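Local coordinates for protein Myo-inositol 2-dehydrogenase (Lactobacillus plantarum WCFS1, PDB 3CEA) that probably oxidises myo-inositol at its 2-hydroxyl with NAD as the hydride acceptor, as a member of the Gfo/Idh/MocA family of oxidoreductases, at residues Thr318-Asp321 against Gly322-Leu326. Residues are numbered along the deposited sequence; the frame is centred on the assembly and turned at random.
Sequences TVDD and GIKAL
Val319 O takes two amide donors from the next turn of the helix. Ile323 N gives Val319 O the main bond, at 3.0 Å, and Gly322 N adds a weak one. Lys324 N bonds to Asp320 O at 3.1 Å, and this bond is almost straight, with an N-H...O angle of 171°. Ala325 N reaches Asp321 O from above the carbonyl plane.

One turn apart, Asp320 and Lys324 form a salt bridge. Asp320 CG stands anti to the backbone N (chi1 -175°), on the carbonyl side, and from there the carboxylate comes alongside the extended lysine chain. Asp320 OD2 lies 3.3 Å from Lys324 CE. Its bond to Lys324 NZ, 3.4 Å, is weak. The lysine methylenes also pass over the backbone, with Lys324 CG 3.3 Å from Asp320 O. With a methionine in place of Lys324, Asp320 would probably lose the positive partner of its carboxylate.

On another face, Val319 CG1 meets Ile323 CD1 at 4.1 Å. Both side chains also touch Leu104 and helix 108-119. Ala325 packs on helix 182-198 instead.

At the start of the helix, Thr318 N donates to Asp321 OD2 at 3.0 Å, on the anti side of the carboxylate. Asp321 N returns a weak bond to Thr318 OG1. Asp321 OD1 is held by a salt bridge to Arg195, so both carboxylate oxygens have partners. Thr318 is the N-cap, and with Asp321 it makes the capping box that opens helix 319-338.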
loop_
_atom_site.group_PDB
_atom_site.type_symbol
_atom_site.label_atom_id
_atom_site.label_comp_id
_atom_site.label_asym_id
_atom_site.label_seq_id
_atom_site.Cartn_x
_atom_site.Cartn_y
_atom_site.Cartn_z
ATOM N N THR A 318 8.031 7.943 -34.618
ATOM C CA THR A 318 8.414 7.734 -36.013
ATOM C C THR A 318 8.799 6.277 -36.286
ATOM O O THR A 318 8.824 5.448 -35.373
ATOM C CB THR A 318 9.596 8.653 -36.416
ATOM O OG1 THR A 318 10.776 8.269 -35.699
ATOM C CG2 THR A 318 9.281 10.122 -36.128
ATOM N N VAL A 319 9.091 5.981 -37.552
ATOM C CA VAL A 319 9.593 4.671 -37.969
ATOM C C VAL A 319 10.967 4.437 -37.342
ATOM O O VAL A 319 11.278 3.327 -36.896
ATOM C CB VAL A 319 9.689 4.567 -39.514
ATOM C CG1 VAL A 319 10.032 3.141 -39.951
ATOM C CG2 VAL A 319 8.387 5.018 -40.164
ATOM N N ASP A 320 11.768 5.503 -37.304
ATOM C CA ASP A 320 13.107 5.493 -36.710
ATOM C C ASP A 320 13.100 5.047 -35.243
ATOM O O ASP A 320 14.014 4.347 -34.800
ATOM C CB ASP A 320 13.746 6.880 -36.843
ATOM C CG ASP A 320 15.187 6.914 -36.364
ATOM O OD1 ASP A 320 16.036 6.198 -36.947
ATOM O OD2 ASP A 320 15.472 7.667 -35.408
ATOM N N ASP A 321 12.070 5.457 -34.503
ATOM C CA ASP A 321 11.878 5.033 -33.117
ATOM C C ASP A 321 11.650 3.525 -33.010
ATOM O O ASP A 321 12.119 2.884 -32.066
ATOM C CB ASP A 321 10.706 5.786 -32.480
ATOM C CG ASP A 321 11.034 7.239 -32.181
ATOM O OD1 ASP A 321 12.126 7.511 -31.642
ATOM O OD2 ASP A 321 10.191 8.112 -32.475
ATOM N N GLY A 322 10.929 2.971 -33.981
ATOM C CA GLY A 322 10.642 1.540 -34.028
ATOM C C GLY A 322 11.853 0.706 -34.405
ATOM O O GLY A 322 12.051 -0.386 -33.866
ATOM N N ILE A 323 12.658 1.224 -35.333
ATOM C CA ILE A 323 13.871 0.542 -35.788
ATOM C C ILE A 323 14.889 0.447 -34.652
ATOM O O ILE A 323 15.388 -0.641 -34.353
ATOM C CB ILE A 323 14.491 1.225 -37.041
ATOM C CG1 ILE A 323 13.560 1.075 -38.250
ATOM C CG2 ILE A 323 15.858 0.630 -37.364
ATOM C CD1 ILE A 323 13.916 1.949 -39.438
ATOM N N LYS A 324 15.166 1.582 -34.013
ATOM C CA LYS A 324 16.096 1.644 -32.885
ATOM C C LYS A 324 15.697 0.711 -31.735
ATOM O O LYS A 324 16.527 -0.048 -31.232
ATOM C CB LYS A 324 16.247 3.084 -32.389
ATOM C CG LYS A 324 17.000 3.985 -33.355
ATOM C CD LYS A 324 17.013 5.422 -32.881
ATOM C CE LYS A 324 17.960 6.270 -33.718
ATOM N NZ LYS A 324 18.017 7.669 -33.212
ATOM N N ALA A 325 14.425 0.760 -31.342
ATOM C CA ALA A 325 13.903 -0.103 -30.281
ATOM C C ALA A 325 14.090 -1.583 -30.614
ATOM O O ALA A 325 14.448 -2.385 -29.749
ATOM C CB ALA A 325 12.433 0.205 -30.013
ATOM N N LEU A 326 13.852 -1.929 -31.877
ATOM C CA LEU A 326 14.034 -3.292 -32.365
ATOM C C LEU A 326 15.513 -3.688 -32.379
ATOM O O LEU A 326 15.854 -4.835 -32.084
ATOM C CB LEU A 326 13.421 -3.431 -33.762
ATOM C CG LEU A 326 13.384 -4.800 -34.446
ATOM C CD1 LEU A 326 12.486 -5.764 -33.687
ATOM C CD2 LEU A 326 12.927 -4.651 -35.891
#